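Local coordinates for protein alpha-fucosidase (Bifidobacterium bifidum, PDB 2EAB) that hydrolyses alpha-1,2-linked L-fucose from the ends of glycan chains, the chain here being the catalytic region of a longer protein with a predicted transmembrane helix, at residues A[719-724]-A[750-755]; A[473-478]-A[531-536]; A[77-82]-A[238-243]; A[845-850]-A[884-889]; A[65-70]-A[146-151]. One frame throughout, in Å; residues are numbered along the deposited sequence.

Contact 1 (A[719-724]-A[750-755]); sequences SNTGWA and KNAMYA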
# COMPACT_ATOMS: atom_id res chain seq x y z
N SER A 719 -1.70 -2.48 22.45
CA SER A 719 -1.03 -1.78 21.38
C SER A 719 -0.42 -2.77 20.40
O SER A 719 -0.17 -3.93 20.73
CB SER A 719 0.07 -0.88 21.95
OG SER A 719 0.70 -0.13 20.92
N ASN A 720 -0.21 -2.31 19.17
CA ASN A 720 0.64 -3.01 18.23
C ASN A 720 1.23 -2.00 17.25
O ASN A 720 1.05 -0.79 17.42
CB ASN A 720 -0.12 -4.14 17.51
CG ASN A 720 0.74 -5.37 17.29
OD1 ASN A 720 1.75 -5.32 16.58
ND2 ASN A 720 0.34 -6.48 17.89
N THR A 721 1.94 -2.50 16.25
CA THR A 721 2.74 -1.65 15.38
C THR A 721 2.60 -2.08 13.94
O THR A 721 2.09 -3.18 13.64
CB THR A 721 4.23 -1.76 15.74
OG1 THR A 721 4.63 -3.13 15.61
CG2 THR A 721 4.50 -1.27 17.17
N GLY A 722 3.05 -1.21 13.04
CA GLY A 722 3.17 -1.54 11.62
C GLY A 722 1.92 -2.14 11.01
O GLY A 722 0.81 -1.66 11.24
N TRP A 723 2.10 -3.21 10.23
CA TRP A 723 0.99 -3.82 9.51
C TRP A 723 -0.07 -4.36 10.47
O TRP A 723 -1.26 -4.39 10.14
CB TRP A 723 1.46 -4.93 8.55
CG TRP A 723 2.14 -6.07 9.23
CD1 TRP A 723 3.49 -6.25 9.37
CD2 TRP A 723 1.52 -7.19 9.88
NE1 TRP A 723 3.74 -7.40 10.07
CE2 TRP A 723 2.55 -7.99 10.40
CE3 TRP A 723 0.19 -7.58 10.07
CZ2 TRP A 723 2.30 -9.17 11.10
CZ3 TRP A 723 -0.07 -8.75 10.78
CH2 TRP A 723 0.99 -9.53 11.28
N ALA A 724 0.34 -4.79 11.66
CA ALA A 724 -0.60 -5.41 12.59
C ALA A 724 -1.61 -4.40 13.12
O ALA A 724 -2.81 -4.67 13.13
CB ALA A 724 0.13 -6.11 13.73
N LYS A 750 0.42 6.69 19.38
CA LYS A 750 1.28 6.70 20.57
C LYS A 750 2.49 5.77 20.47
O LYS A 750 3.54 6.05 21.03
CB LYS A 750 0.47 6.36 21.82
CG LYS A 750 -0.50 7.44 22.24
CD LYS A 750 -1.36 6.99 23.40
CE LYS A 750 -2.39 8.04 23.74
NZ LYS A 750 -3.25 7.62 24.87
N ASN A 751 2.33 4.66 19.74
CA ASN A 751 3.29 3.56 19.80
C ASN A 751 3.89 3.12 18.47
O ASN A 751 4.70 2.19 18.45
CB ASN A 751 2.66 2.35 20.49
CG ASN A 751 2.23 2.65 21.91
OD1 ASN A 751 3.06 2.92 22.78
ND2 ASN A 751 0.92 2.60 22.16
N ALA A 752 3.51 3.76 17.37
CA ALA A 752 3.95 3.30 16.05
C ALA A 752 4.18 4.44 15.05
O ALA A 752 4.18 4.21 13.83
CB ALA A 752 2.98 2.25 15.49
N MET A 753 4.40 5.65 15.56
CA MET A 753 4.71 6.79 14.71
C MET A 753 5.99 7.47 15.16
O MET A 753 6.14 7.81 16.34
CB MET A 753 3.56 7.80 14.73
CG MET A 753 2.31 7.31 14.03
SD MET A 753 2.50 7.35 12.25
CE MET A 753 1.96 9.01 11.95
N TYR A 754 6.91 7.68 14.22
CA TYR A 754 8.11 8.46 14.49
C TYR A 754 7.79 9.96 14.45
O TYR A 754 6.67 10.36 14.10
CB TYR A 754 9.22 8.12 13.49
CG TYR A 754 9.83 6.73 13.62
CD1 TYR A 754 10.07 6.15 14.87
CD2 TYR A 754 10.22 6.03 12.48
CE1 TYR A 754 10.66 4.88 14.97
CE2 TYR A 754 10.82 4.77 12.57
CZ TYR A 754 11.03 4.20 13.81
OH TYR A 754 11.60 2.95 13.89
N ALA A 755 8.77 10.79 14.80
CA ALA A 755 8.59 12.25 14.85
C ALA A 755 8.21 12.87 13.51
O ALA A 755 7.55 13.91 13.47
CB ALA A 755 9.84 12.93 15.40

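Contact 2 (A[473-478]-A[531-536]); sequences TPIGEG and VYALLK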
# COMPACT_ATOMS: atom_id res chain seq x y z
N THR A 473 0.73 -15.98 -25.35
CA THR A 473 -0.59 -16.28 -24.76
C THR A 473 -1.03 -15.12 -23.85
O THR A 473 -0.39 -14.87 -22.83
CB THR A 473 -0.56 -17.62 -23.98
OG1 THR A 473 -0.23 -18.68 -24.89
CG2 THR A 473 -1.90 -17.93 -23.34
N PRO A 474 -2.11 -14.41 -24.23
CA PRO A 474 -2.50 -13.24 -23.44
C PRO A 474 -2.85 -13.57 -22.00
O PRO A 474 -3.26 -14.70 -21.70
CB PRO A 474 -3.75 -12.72 -24.16
CG PRO A 474 -3.63 -13.25 -25.55
CD PRO A 474 -2.99 -14.60 -25.39
N ILE A 475 -2.69 -12.59 -21.12
CA ILE A 475 -3.18 -12.71 -19.76
C ILE A 475 -4.66 -13.10 -19.84
O ILE A 475 -5.44 -12.49 -20.58
CB ILE A 475 -3.03 -11.39 -18.99
CG1 ILE A 475 -1.55 -11.03 -18.85
CG2 ILE A 475 -3.69 -11.50 -17.62
CD1 ILE A 475 -1.30 -9.64 -18.30
N GLY A 476 -5.02 -14.14 -19.08
CA GLY A 476 -6.39 -14.65 -19.11
C GLY A 476 -6.52 -15.98 -19.81
O GLY A 476 -7.43 -16.75 -19.52
N GLU A 477 -5.59 -16.25 -20.73
CA GLU A 477 -5.67 -17.43 -21.60
C GLU A 477 -4.66 -18.51 -21.24
O GLU A 477 -4.65 -19.58 -21.85
CB GLU A 477 -5.52 -17.03 -23.07
CG GLU A 477 -6.47 -15.93 -23.52
CD GLU A 477 -7.91 -16.23 -23.19
OE1 GLU A 477 -8.41 -17.29 -23.61
OE2 GLU A 477 -8.54 -15.40 -22.50
N GLY A 478 -3.82 -18.23 -20.25
CA GLY A 478 -2.83 -19.20 -19.78
C GLY A 478 -3.39 -20.13 -18.73
O GLY A 478 -4.56 -20.03 -18.34
N VAL A 531 -8.92 -6.38 -15.33
CA VAL A 531 -9.10 -7.14 -14.09
C VAL A 531 -9.75 -8.48 -14.39
O VAL A 531 -9.43 -9.49 -13.76
CB VAL A 531 -9.86 -6.34 -12.99
CG1 VAL A 531 -9.19 -4.99 -12.75
CG2 VAL A 531 -11.33 -6.14 -13.33
N TYR A 532 -10.66 -8.51 -15.36
CA TYR A 532 -11.26 -9.77 -15.77
C TYR A 532 -10.21 -10.75 -16.29
O TYR A 532 -10.22 -11.92 -15.93
CB TYR A 532 -12.37 -9.58 -16.81
CG TYR A 532 -12.88 -10.90 -17.33
CD1 TYR A 532 -13.65 -11.74 -16.53
CD2 TYR A 532 -12.57 -11.34 -18.62
CE1 TYR A 532 -14.10 -12.97 -16.98
CE2 TYR A 532 -13.03 -12.57 -19.09
CZ TYR A 532 -13.79 -13.37 -18.27
OH TYR A 532 -14.25 -14.59 -18.70
N ALA A 533 -9.32 -10.27 -17.16
CA ALA A 533 -8.27 -11.13 -17.70
C ALA A 533 -7.44 -11.75 -16.58
O ALA A 533 -7.19 -12.96 -16.57
CB ALA A 533 -7.40 -10.37 -18.69
N LEU A 534 -7.02 -10.94 -15.62
CA LEU A 534 -6.24 -11.43 -14.48
C LEU A 534 -7.00 -12.45 -13.65
O LEU A 534 -6.46 -13.50 -13.28
CB LEU A 534 -5.78 -10.28 -13.59
CG LEU A 534 -4.66 -9.40 -14.15
CD1 LEU A 534 -4.58 -8.08 -13.41
CD2 LEU A 534 -3.32 -10.13 -14.09
N LEU A 535 -8.26 -12.13 -13.35
CA LEU A 535 -9.09 -12.99 -12.52
C LEU A 535 -9.43 -14.30 -13.20
O LEU A 535 -9.50 -15.33 -12.55
CB LEU A 535 -10.37 -12.26 -12.09
CG LEU A 535 -10.18 -11.23 -10.98
CD1 LEU A 535 -11.35 -10.28 -10.93
CD2 LEU A 535 -9.98 -11.91 -9.63
N LYS A 536 -9.66 -14.24 -14.51
CA LYS A 536 -9.99 -15.42 -15.29
C LYS A 536 -8.88 -16.46 -15.18
O LYS A 536 -9.14 -17.63 -14.89
CB LYS A 536 -10.21 -15.03 -16.75
CG LYS A 536 -10.50 -16.18 -17.70
CD LYS A 536 -10.62 -15.68 -19.13
CE LYS A 536 -10.79 -16.83 -20.11
NZ LYS A 536 -10.92 -16.36 -21.52
O HOH W 1 -11.13 -18.41 -23.41

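Contact 3 (A[77-82]-A[238-243]); sequences ETLWTG and NGLLYN. With CA (calcium ion), chain C.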
# COMPACT_ATOMS: atom_id res chain seq x y z
N GLU A 77 12.95 4.86 -7.89
CA GLU A 77 12.14 3.66 -7.64
C GLU A 77 12.66 2.37 -8.27
O GLU A 77 12.33 1.29 -7.81
CB GLU A 77 10.69 3.89 -8.10
CG GLU A 77 10.60 4.18 -9.59
CD GLU A 77 9.22 4.06 -10.19
OE1 GLU A 77 9.09 4.49 -11.36
OE2 GLU A 77 8.29 3.54 -9.54
N THR A 78 13.45 2.49 -9.34
CA THR A 78 13.90 1.30 -10.07
C THR A 78 15.31 0.84 -9.73
O THR A 78 15.82 -0.08 -10.37
CB THR A 78 13.77 1.45 -11.61
OG1 THR A 78 14.72 2.42 -12.09
CG2 THR A 78 12.37 1.87 -12.02
N LEU A 79 15.95 1.46 -8.73
CA LEU A 79 17.31 1.08 -8.37
C LEU A 79 17.27 -0.18 -7.51
O LEU A 79 17.29 -0.13 -6.28
CB LEU A 79 18.07 2.23 -7.68
CG LEU A 79 19.59 2.03 -7.68
CD1 LEU A 79 20.18 2.23 -9.08
CD2 LEU A 79 20.26 2.95 -6.70
N TRP A 80 17.21 -1.30 -8.22
CA TRP A 80 16.99 -2.62 -7.65
C TRP A 80 18.11 -3.57 -8.09
O TRP A 80 18.36 -3.71 -9.29
CB TRP A 80 15.66 -3.16 -8.18
CG TRP A 80 14.47 -2.98 -7.29
CD1 TRP A 80 13.61 -1.92 -7.23
CD2 TRP A 80 14.01 -3.93 -6.34
NE1 TRP A 80 12.63 -2.17 -6.29
CE2 TRP A 80 12.86 -3.40 -5.72
CE3 TRP A 80 14.45 -5.20 -5.95
CZ2 TRP A 80 12.15 -4.09 -4.73
CZ3 TRP A 80 13.76 -5.89 -4.97
CH2 TRP A 80 12.62 -5.33 -4.37
N THR A 81 18.77 -4.20 -7.13
CA THR A 81 19.65 -5.32 -7.44
C THR A 81 18.81 -6.59 -7.65
O THR A 81 17.60 -6.58 -7.44
CB THR A 81 20.69 -5.57 -6.34
OG1 THR A 81 20.01 -5.79 -5.10
CG2 THR A 81 21.66 -4.40 -6.20
N GLY A 82 19.46 -7.67 -8.08
CA GLY A 82 18.79 -8.93 -8.39
C GLY A 82 18.40 -9.04 -9.85
O GLY A 82 18.70 -8.17 -10.67
N ASN A 238 24.16 -6.63 -10.92
CA ASN A 238 23.37 -7.05 -12.08
C ASN A 238 23.54 -6.23 -13.35
O ASN A 238 22.83 -6.46 -14.34
CB ASN A 238 21.87 -7.09 -11.72
CG ASN A 238 21.33 -5.71 -11.36
OD1 ASN A 238 22.02 -4.70 -11.49
ND2 ASN A 238 20.09 -5.67 -10.89
N GLY A 239 24.46 -5.27 -13.34
CA GLY A 239 24.73 -4.46 -14.52
C GLY A 239 23.70 -3.38 -14.84
O GLY A 239 23.82 -2.73 -15.87
N LEU A 240 22.71 -3.19 -13.97
CA LEU A 240 21.72 -2.11 -14.16
C LEU A 240 22.43 -0.77 -14.28
O LEU A 240 23.26 -0.43 -13.45
CB LEU A 240 20.74 -2.07 -12.99
CG LEU A 240 19.53 -1.15 -13.16
CD1 LEU A 240 18.52 -1.76 -14.12
CD2 LEU A 240 18.88 -0.87 -11.82
N LEU A 241 22.11 -0.02 -15.34
CA LEU A 241 22.72 1.29 -15.56
C LEU A 241 22.01 2.35 -14.74
O LEU A 241 20.79 2.32 -14.63
CB LEU A 241 22.66 1.68 -17.03
CG LEU A 241 23.30 0.72 -18.04
CD1 LEU A 241 23.01 1.19 -19.46
CD2 LEU A 241 24.79 0.60 -17.81
N TYR A 242 22.78 3.27 -14.18
CA TYR A 242 22.20 4.39 -13.44
C TYR A 242 22.89 5.70 -13.80
O TYR A 242 24.08 5.72 -14.14
CB TYR A 242 22.22 4.14 -11.93
CG TYR A 242 23.59 4.00 -11.31
CD1 TYR A 242 24.30 5.12 -10.87
CD2 TYR A 242 24.17 2.74 -11.15
CE1 TYR A 242 25.56 4.99 -10.29
CE2 TYR A 242 25.43 2.61 -10.57
CZ TYR A 242 26.12 3.73 -10.15
OH TYR A 242 27.36 3.56 -9.58
N ASN A 243 22.13 6.78 -13.73
CA ASN A 243 22.60 8.10 -14.12
C ASN A 243 21.79 9.15 -13.36
O ASN A 243 20.56 9.12 -13.39
CB ASN A 243 22.44 8.28 -15.64
CG ASN A 243 23.06 9.57 -16.16
OD1 ASN A 243 22.60 10.66 -15.84
ND2 ASN A 243 24.08 9.44 -17.01
CA CA C . 6.99 3.92 -7.23

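Contact 4 (A[845-850]-A[884-889]); sequences KQAAVK and FDTTAG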
# COMPACT_ATOMS: atom_id res chain seq x y z
N LYS A 845 -25.18 4.94 -11.26
CA LYS A 845 -25.65 3.68 -10.70
C LYS A 845 -26.74 3.93 -9.65
O LYS A 845 -26.80 5.00 -9.05
CB LYS A 845 -24.49 2.87 -10.11
CG LYS A 845 -23.33 2.58 -11.09
CD LYS A 845 -23.76 1.76 -12.32
CE LYS A 845 -22.73 1.82 -13.45
NZ LYS A 845 -21.42 1.16 -13.13
N GLN A 846 -27.60 2.94 -9.45
CA GLN A 846 -28.61 3.03 -8.41
C GLN A 846 -27.96 3.33 -7.07
O GLN A 846 -26.96 2.70 -6.71
CB GLN A 846 -29.38 1.72 -8.30
CG GLN A 846 -30.46 1.75 -7.26
CD GLN A 846 -31.15 0.42 -7.08
OE1 GLN A 846 -30.51 -0.59 -6.77
NE2 GLN A 846 -32.45 0.41 -7.27
N ALA A 847 -28.52 4.30 -6.35
CA ALA A 847 -28.07 4.59 -4.99
C ALA A 847 -28.84 3.75 -3.97
O ALA A 847 -30.05 3.58 -4.08
CB ALA A 847 -28.21 6.06 -4.67
N ALA A 848 -28.10 3.23 -2.99
CA ALA A 848 -28.68 2.50 -1.87
C ALA A 848 -27.85 2.93 -0.67
O ALA A 848 -26.66 2.60 -0.58
CB ALA A 848 -28.61 1.00 -2.10
N VAL A 849 -28.47 3.70 0.23
CA VAL A 849 -27.74 4.41 1.27
C VAL A 849 -28.22 4.03 2.66
O VAL A 849 -29.40 4.22 3.00
CB VAL A 849 -27.85 5.94 1.07
CG1 VAL A 849 -27.00 6.67 2.10
CG2 VAL A 849 -27.42 6.34 -0.34
N LYS A 850 -27.30 3.49 3.47
CA LYS A 850 -27.51 3.29 4.89
C LYS A 850 -26.91 4.48 5.62
O LYS A 850 -25.83 4.96 5.24
CB LYS A 850 -26.82 2.01 5.36
CG LYS A 850 -27.16 1.60 6.79
CD LYS A 850 -26.48 0.30 7.20
CE LYS A 850 -26.86 -0.07 8.63
NZ LYS A 850 -26.20 -1.34 9.06
N PHE A 884 -32.64 5.00 -4.50
CA PHE A 884 -33.07 5.94 -5.53
C PHE A 884 -32.23 5.86 -6.78
O PHE A 884 -31.05 5.48 -6.73
CB PHE A 884 -33.16 7.38 -4.99
CG PHE A 884 -31.90 7.88 -4.32
CD1 PHE A 884 -31.03 8.73 -5.00
CD2 PHE A 884 -31.60 7.55 -3.00
CE1 PHE A 884 -29.87 9.22 -4.38
CE2 PHE A 884 -30.45 8.03 -2.38
CZ PHE A 884 -29.59 8.87 -3.07
N ASP A 885 -32.84 6.20 -7.91
CA ASP A 885 -32.12 6.34 -9.17
C ASP A 885 -31.19 7.53 -9.10
O ASP A 885 -31.48 8.51 -8.43
CB ASP A 885 -33.10 6.56 -10.32
CG ASP A 885 -33.97 5.35 -10.60
OD1 ASP A 885 -33.62 4.22 -10.20
OD2 ASP A 885 -35.03 5.54 -11.23
N THR A 886 -30.08 7.44 -9.82
CA THR A 886 -29.21 8.59 -9.98
C THR A 886 -28.83 8.79 -11.44
O THR A 886 -29.02 7.90 -12.28
CB THR A 886 -27.90 8.48 -9.16
OG1 THR A 886 -27.02 7.53 -9.77
CG2 THR A 886 -28.16 8.12 -7.71
N THR A 887 -28.29 9.97 -11.72
CA THR A 887 -27.75 10.30 -13.03
C THR A 887 -26.32 10.78 -12.85
O THR A 887 -26.04 11.59 -11.96
CB THR A 887 -28.58 11.39 -13.71
OG1 THR A 887 -28.59 12.56 -12.90
CG2 THR A 887 -29.99 10.91 -13.91
N ALA A 888 -25.43 10.28 -13.69
CA ALA A 888 -24.02 10.65 -13.64
C ALA A 888 -23.85 12.16 -13.72
O ALA A 888 -24.43 12.81 -14.60
CB ALA A 888 -23.26 9.98 -14.77
N GLY A 889 -23.08 12.72 -12.79
CA GLY A 889 -22.82 14.15 -12.73
C GLY A 889 -23.65 14.90 -11.70
O GLY A 889 -23.37 16.06 -11.39
O HOH W 2 -33.98 2.73 -7.90

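Contact 5 (A[65-70]-A[146-151]); sequences GEVSRE and YGFNDT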
# COMPACT_ATOMS: atom_id res chain seq x y z
N GLY A 65 17.36 19.20 6.53
CA GLY A 65 17.27 20.60 6.96
C GLY A 65 18.42 21.04 7.84
O GLY A 65 18.24 21.89 8.73
N GLU A 66 19.60 20.47 7.62
CA GLU A 66 20.78 20.85 8.39
C GLU A 66 21.23 22.26 8.02
O GLU A 66 21.07 22.69 6.89
CB GLU A 66 21.92 19.85 8.20
CG GLU A 66 21.54 18.41 8.57
CD GLU A 66 21.06 18.27 10.00
OE1 GLU A 66 21.67 18.89 10.90
OE2 GLU A 66 20.07 17.54 10.23
N VAL A 67 21.80 22.96 9.00
CA VAL A 67 22.17 24.37 8.81
C VAL A 67 23.30 24.53 7.79
O VAL A 67 23.14 25.23 6.79
CB VAL A 67 22.52 25.05 10.16
CG1 VAL A 67 23.15 26.43 9.93
CG2 VAL A 67 21.28 25.19 11.03
N SER A 68 24.43 23.87 8.04
CA SER A 68 25.61 24.05 7.18
C SER A 68 25.74 22.96 6.11
O SER A 68 25.74 23.27 4.92
CB SER A 68 26.88 24.15 8.02
OG SER A 68 27.98 24.50 7.20
N ARG A 69 25.86 21.71 6.53
CA ARG A 69 25.96 20.62 5.55
C ARG A 69 24.58 20.01 5.35
O ARG A 69 24.23 18.99 5.96
CB ARG A 69 27.01 19.58 5.95
CG ARG A 69 27.29 18.56 4.84
CD ARG A 69 28.62 17.86 5.05
NE ARG A 69 28.74 16.63 4.26
CZ ARG A 69 29.16 16.57 3.00
NH1 ARG A 69 29.50 17.67 2.33
NH2 ARG A 69 29.23 15.39 2.39
N GLU A 70 23.80 20.68 4.51
CA GLU A 70 22.46 20.23 4.19
C GLU A 70 22.51 18.91 3.43
O GLU A 70 23.44 18.65 2.65
CB GLU A 70 21.72 21.31 3.40
CG GLU A 70 20.36 20.90 2.82
CD GLU A 70 19.28 20.63 3.87
OE1 GLU A 70 19.48 19.78 4.76
OE2 GLU A 70 18.20 21.27 3.78
N TYR A 146 27.24 24.52 2.93
CA TYR A 146 27.33 25.98 3.02
C TYR A 146 28.63 26.44 3.67
O TYR A 146 28.99 27.62 3.58
CB TYR A 146 26.12 26.52 3.78
CG TYR A 146 24.82 26.55 2.98
CD1 TYR A 146 24.24 25.37 2.51
CD2 TYR A 146 24.17 27.75 2.71
CE1 TYR A 146 23.05 25.39 1.78
CE2 TYR A 146 22.98 27.79 1.99
CZ TYR A 146 22.42 26.61 1.53
OH TYR A 146 21.24 26.65 0.81
N GLY A 147 29.31 25.52 4.35
CA GLY A 147 30.61 25.80 4.97
C GLY A 147 30.60 26.88 6.03
O GLY A 147 31.54 27.67 6.12
N PHE A 148 29.53 26.93 6.83
CA PHE A 148 29.46 27.86 7.96
C PHE A 148 30.45 27.46 9.04
O PHE A 148 30.64 26.27 9.31
CB PHE A 148 28.04 27.92 8.55
CG PHE A 148 26.99 28.46 7.61
CD1 PHE A 148 27.20 29.62 6.88
CD2 PHE A 148 25.76 27.81 7.50
CE1 PHE A 148 26.21 30.12 6.02
CE2 PHE A 148 24.77 28.29 6.65
CZ PHE A 148 25.00 29.45 5.91
N ASN A 149 31.07 28.46 9.66
CA ASN A 149 32.01 28.22 10.76
C ASN A 149 31.29 27.88 12.06
O ASN A 149 31.77 27.08 12.86
CB ASN A 149 32.93 29.43 10.95
CG ASN A 149 33.69 29.79 9.69
OD1 ASN A 149 34.43 28.97 9.13
ND2 ASN A 149 33.53 31.03 9.24
N ASP A 150 30.13 28.52 12.27
CA ASP A 150 29.30 28.30 13.45
C ASP A 150 27.88 27.97 13.03
O ASP A 150 27.30 28.64 12.17
CB ASP A 150 29.31 29.55 14.34
CG ASP A 150 30.70 29.94 14.80
OD1 ASP A 150 31.44 29.07 15.32
OD2 ASP A 150 31.06 31.13 14.66
N THR A 151 27.31 26.93 13.65
CA THR A 151 25.98 26.42 13.30
C THR A 151 24.85 27.22 13.97
O THR A 151 23.67 26.96 13.73
CB THR A 151 25.83 24.93 13.70
OG1 THR A 151 27.12 24.33 13.87
CG2 THR A 151 25.06 24.17 12.64

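Contact 1 (A[719-724]-A[750-755])
Two successive helices of the (alpha/alpha)6 barrel, the glycoside hydrolase family 95 catalytic domain, meet here at one end of their hairpin: the lead-in to helix 722-734 lies against the exit from helix 738-751. The backbones come closest at T721 and A752, whose CA atoms are 5.1 Å apart. A752 CB presses on the main chain, 3.9 Å from T721 CA and 4.2 Å from G722 N, and a methyl group is small enough to let the two chains lie this close. T721 adds its own methyl: CG2 sits 3.7 Å from N751 O. Its OG1 falls between the backbone N and the carbonyl carbon and bonds to the backbone oxygen of H761, so the polar and apolar branches of T721 serve different neighbours. At the S719 end, OG lies 3.0 Å from N751 ND2, but the angle is too poor for a hydrogen bond, and ND2 instead has a weak bond to L747 O one turn back. G722 has a positive phi near the start of the helix, a backbone shape glycine adopts easily. N720 points its side chain to the other side, where OD1 receives both R678 NE and the backbone N of its own neighbour. That bond, T721 N to N720 OD1, is 2.8 Å long with an N-H...O angle of 155°; it lies in the carbonyl plane but meets the C=O nearly side-on, at 99°, fixing the rotation of the amide. N720 O, 4.1 Å from A752 CB, is buried with no polar partner in the model.

Contact 2 (A[473-478]-A[531-536])
K536 lays its extended chain over the carbonyl oxygen of G476, with CD and CE each 3.4 Å from G476 O, and so brings its ammonium group to the carboxylate of E477. With chi1 at 177° and the rest of the chain straight, the lysine has the full length needed to span from helix to loop. NZ forms a salt bridge to E477 OE2 at 2.7 Å, on the syn lone pair. E477 starts off away from the helix, and the bend at chi2 (-52°) folds its carboxylate back within bonding distance of K536 NZ. A water completes a small ring, donating to E477 OE1 and accepting from K536 NZ; D601 is a second acidic partner of the same ammonium, so the positive charge is probably well stabilised.

P474 to E477 form a type II beta turn. G476 holds its third position at phi 108°, where a side chain would clash with the preceding carbonyl, and bareness lets its CA approach A533 O to 3.2 Å in a CA-H...O contact. The small A533 leaves room for this, its CB touching I475 O at 3.5 Å. I475 CG2 touches A533 CB and also lies alongside L534, 3.8 Å from CD2.

Helix 525-546 thus carries the turn on one flank, V452 of helix 452-463 adjoins both I475 and L534, and L535 packs on helices 507-520 and 577-596.

Contact 3 (A[77-82]-A[238-243])
This is a buried loop-to-strand contact in the N-terminal beta-sandwich domain, joining the loop that leaves strand 69-76 of one sheet to the turn entering strand 241-250 of the other. The two segments run nearly antiparallel, their directions 160° apart. N238 makes the polar link. Its ND2 spends one hydrogen on W80 O, at 3.1 Å, and the other on G82 O, at 2.9 Å and almost straight (175°). Both acceptors lie close to the plane of its amide and offer a lone pair, so the group is held flat; W80 O also meets the hydroxyl of Y490. An asparagine suits the place because its OD1 is used as well, accepting from L240 N in an Asx turn that shapes the entry to the strand.

Leucines pack next to it. L79, at the centre of an inverse gamma turn, meets L240 CD2 with CD1 and, at 4.0 Å, Y242 CB, its chain slanting across that of the tyrosine; L240 CD2 also abuts the carbonyl oxygen of T78, 3.5 Å away. The loop's other end carries a metal site: E77 keeps its chain extended beyond CG and binds the calcium ion, shared with the backbone oxygens of S386 and L393, through OE2 at 2.7 Å.

Contact 4 (A[845-850]-A[884-889])
The ring of F884 lies flat beneath A847, whose CB sits over the middle of one face, 3.6 Å from the centroid and only 14° off the ring normal: a CH-pi contact. F884 turns CG between its backbone N and carbonyl carbon (chi1 54°), which swings the ring under its partner strand. Alanine suits the place: its single methyl can settle directly on the ring face. V849, two residues on, adds CG2 at 4.0 Å from F884 CE2, the two side chains crossing at a slant.

The backbones fix this arrangement. A847 and F884 form an antiparallel hydrogen-bonded pair between strands 847-851 and 880-884, with A847 N to F884 O at 2.8 Å and F884 N to A847 O at 3.0 Å. Just past the pair, the T886 hydroxyl links the two segments: OG1 donates to K845 O at 2.6 Å from above the carbonyl plane and also bonds to S841 OG, while its CG2 turns to A847 CB at 3.7 Å. A threonine therefore serves both the polar edge and the apolar face.

Away from the ring, Q846 and D885 point outward and are joined through a water, which accepts from NE2 and donates to OD1. L839 of strand 833-841, in the facing sheet of this C-terminal beta-sandwich, touches A847, V849 and F884. The contact thus divides by chemistry: an aromatic-aliphatic layer turned to the sandwich interior, and a hydrated amide-carboxylate pair at the surface.

Contact 5 (A[65-70]-A[146-151])
The backbones approach most closely at S68 and Y146, CA to CA 4.9 Å, where Y146 N gives S68 O an almost straight hydrogen bond of 2.8 Å (176°). It falls in step with the backbone pairing of E70 and L144. Beyond it the second segment turns away through G147, whose phi of 61° comes easily to glycine, and curls round S68. The serine places OG anti to its N (chi1 -172°), where it accepts from F148 N at 2.9 Å; a small hydroxyl serves well inside so tight a bend. S68 thus receives two backbone N-H groups, one on its carbonyl and one on its side chain.

All this lies at the end of neighbouring strands 69-76 and 140-145 in one sheet of the N-terminal beta-sandwich, with F171 of the facing sheet touching both V67 and F148. These two side chains cross at about a right angle, V67 CG1 to F148 CD2 at 3.8 Å. T151 CG2 also rests on the valine, 3.7 Å from V67 CB. F148 stacks on H173, and Y146 CB lies over a face of the F148 ring. V67 O, buried without a polar partner in the model, lies at the ring's edge, 3.5 Å from F148 CE2.

In the fold
The contacts sample three parts of the chain. Contacts 5 and 3 belong to the N-terminal beta-sandwich, contacts 2 and 1 to the helical barrel, and contact 4 to the C-terminal beta-sandwich. Contact 5 includes the start of strand 69-76 and contact 3 the loop that follows its end; their centres are about 32 Å apart, and their segments alternate along the sequence. The other contacts follow in series as 2, 1 and 4. Contacts 1 and 2 lie on opposite sides of the chain's centre, about 38 Å between centres. Contacts 4 and 5 are the most distant pair, about 59 Å between centres. Contact 3 alone reaches a calcium ion, which ties the N-terminal domain to S386 and L393 of the catalytic domain.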